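PDB 4MDY: periplasmic binding protein, which probably binds an iron-containing or related solute and delivers it to an ABC transporter for uptake into the cell. Local coordinates for residues Val65-Ala69 and Lys265-Ala270. Sequence-based numbering, arbitrary orientation.
Sequences VWPWA and KELAGA
With CG set between its backbone N and carbonyl carbon (chi1 56°), Trp68 reaches Gly269 and Ala270 near the start of helix 265-273, while Trp66, whose CG lies anti to the carbonyl carbon (chi1 -75°), meets Gly269 as well. The two indoles join the N-terminal and C-terminal lobes of this bilobal solute-binding fold, in which helix 265-273 follows strand 260-262 at one margin of the C-terminal parallel sheet. Gly269 CA makes a CH-pi contact over one face of Trp66, 4.0 Å from the centroid of its six-membered ring. At the edge of that ring, Trp66 CZ3 comes 3.6 Å from Lys265 O, an oxygen that already accepts the helical hydrogen bond from Gly269 N. The extended Lys265 chain crosses Trp66 at about a right angle and carries NZ to a hydrogen bond with Gly59 O. Trp68 meets the helix backbone obliquely, its CH2 3.3 Å from Ala270 N, and its NE1 is hydrogen-bonded to Asp42. Glu266 runs past this indole in the opposite direction, carboxylate and ring planes 15° apart; Glu266 OE1 is hydrogen-bonded to Gln285 NE2 of helix 279-294, whereas Glu266 OE2 lies 3.6 Å from Pro67 CB.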
loop_
_atom_site.group_PDB
_atom_site.type_symbol
_atom_site.label_atom_id
_atom_site.label_comp_id
_atom_site.label_asym_id
_atom_site.label_seq_id
_atom_site.Cartn_x
_atom_site.Cartn_y
_atom_site.Cartn_z
ATOM N N VAL A 65 -13.011 -0.056 -1.892
ATOM C CA VAL A 65 -12.266 -0.227 -3.131
ATOM C C VAL A 65 -12.048 1.152 -3.744
ATOM O O VAL A 65 -13.000 1.861 -4.076
ATOM C CB VAL A 65 -13.012 -1.149 -4.115
ATOM C CG1 VAL A 65 -12.262 -1.279 -5.436
ATOM C CG2 VAL A 65 -13.209 -2.523 -3.501
ATOM N N TRP A 66 -10.781 1.515 -3.886
ATOM C CA TRP A 66 -10.389 2.836 -4.371
ATOM C C TRP A 66 -10.540 2.930 -5.894
ATOM O O TRP A 66 -10.679 1.900 -6.571
ATOM C CB TRP A 66 -8.950 3.144 -3.917
ATOM C CG TRP A 66 -8.863 3.506 -2.449
ATOM C CD1 TRP A 66 -9.151 2.699 -1.385
ATOM C CD2 TRP A 66 -8.470 4.766 -1.895
ATOM N NE1 TRP A 66 -8.958 3.372 -0.210
ATOM C CE2 TRP A 66 -8.538 4.646 -0.494
ATOM C CE3 TRP A 66 -8.071 5.986 -2.446
ATOM C CZ2 TRP A 66 -8.210 5.699 0.362
ATOM C CZ3 TRP A 66 -7.749 7.028 -1.593
ATOM C CH2 TRP A 66 -7.813 6.873 -0.210
ATOM N N PRO A 67 -10.526 4.166 -6.443
ATOM C CA PRO A 67 -10.856 4.365 -7.856
ATOM C C PRO A 67 -10.071 3.508 -8.853
ATOM O O PRO A 67 -10.613 3.109 -9.869
ATOM C CB PRO A 67 -10.565 5.855 -8.069
ATOM C CG PRO A 67 -10.840 6.466 -6.737
ATOM C CD PRO A 67 -10.311 5.455 -5.756
ATOM N N TRP A 68 -8.808 3.224 -8.560
ATOM C CA TRP A 68 -7.973 2.436 -9.475
ATOM C C TRP A 68 -8.351 0.949 -9.552
ATOM O O TRP A 68 -7.827 0.228 -10.392
ATOM C CB TRP A 68 -6.500 2.575 -9.091
ATOM C CG TRP A 68 -6.237 2.180 -7.687
ATOM C CD1 TRP A 68 -6.139 0.910 -7.200
ATOM C CD2 TRP A 68 -6.076 3.053 -6.564
ATOM N NE1 TRP A 68 -5.912 0.940 -5.853
ATOM C CE2 TRP A 68 -5.870 2.240 -5.433
ATOM C CE3 TRP A 68 -6.083 4.448 -6.405
ATOM C CZ2 TRP A 68 -5.664 2.769 -4.155
ATOM C CZ3 TRP A 68 -5.868 4.973 -5.131
ATOM C CH2 TRP A 68 -5.663 4.133 -4.028
ATOM N N ALA A 69 -9.233 0.483 -8.668
ATOM C CA ALA A 69 -9.700 -0.899 -8.712
ATOM C C ALA A 69 -11.212 -1.036 -8.960
ATOM O O ALA A 69 -11.727 -2.155 -8.997
ATOM C CB ALA A 69 -9.307 -1.621 -7.437
ATOM N N LYS A 265 -5.761 13.298 -2.533
ATOM C CA LYS A 265 -6.233 12.117 -1.817
ATOM C C LYS A 265 -5.929 10.821 -2.582
ATOM O O LYS A 265 -5.506 9.827 -1.982
ATOM C CB LYS A 265 -7.733 12.200 -1.560
ATOM C CG LYS A 265 -8.249 11.069 -0.689
ATOM C CD LYS A 265 -9.755 10.978 -0.742
ATOM C CE LYS A 265 -10.297 10.081 0.347
ATOM N NZ LYS A 265 -11.769 9.977 0.204
ATOM N N GLU A 266 -6.146 10.829 -3.897
ATOM C CA GLU A 266 -5.971 9.604 -4.678
ATOM C C GLU A 266 -4.504 9.196 -4.718
ATOM O O GLU A 266 -4.187 8.018 -4.604
ATOM C CB GLU A 266 -6.526 9.730 -6.103
ATOM C CG GLU A 266 -6.921 8.367 -6.666
ATOM C CD GLU A 266 -7.009 8.306 -8.175
ATOM O OE1 GLU A 266 -6.820 9.348 -8.844
ATOM O OE2 GLU A 266 -7.270 7.196 -8.690
ATOM N N LEU A 267 -3.610 10.166 -4.851
ATOM C CA LEU A 267 -2.189 9.849 -4.889
ATOM C C LEU A 267 -1.716 9.382 -3.512
ATOM O O LEU A 267 -0.945 8.427 -3.420
ATOM C CB LEU A 267 -1.370 11.030 -5.409
ATOM C CG LEU A 267 0.142 10.809 -5.481
ATOM C CD1 LEU A 267 0.493 9.512 -6.210
ATOM C CD2 LEU A 267 0.805 11.993 -6.163
ATOM N N ALA A 268 -2.200 10.025 -2.445
ATOM C CA ALA A 268 -1.893 9.576 -1.091
ATOM C C ALA A 268 -2.375 8.149 -0.905
ATOM O O ALA A 268 -1.656 7.308 -0.372
ATOM C CB ALA A 268 -2.536 10.485 -0.047
ATOM N N GLY A 269 -3.598 7.876 -1.344
ATOM C CA GLY A 269 -4.157 6.529 -1.247
ATOM C C GLY A 269 -3.348 5.529 -2.051
ATOM O O GLY A 269 -3.069 4.428 -1.587
ATOM N N ALA A 270 -2.956 5.920 -3.256
ATOM C CA ALA A 270 -2.216 5.027 -4.142
ATOM C C ALA A 270 -0.865 4.635 -3.544
ATOM O O ALA A 270 -0.496 3.472 -3.573
ATOM C CB ALA A 270 -2.051 5.658 -5.518
#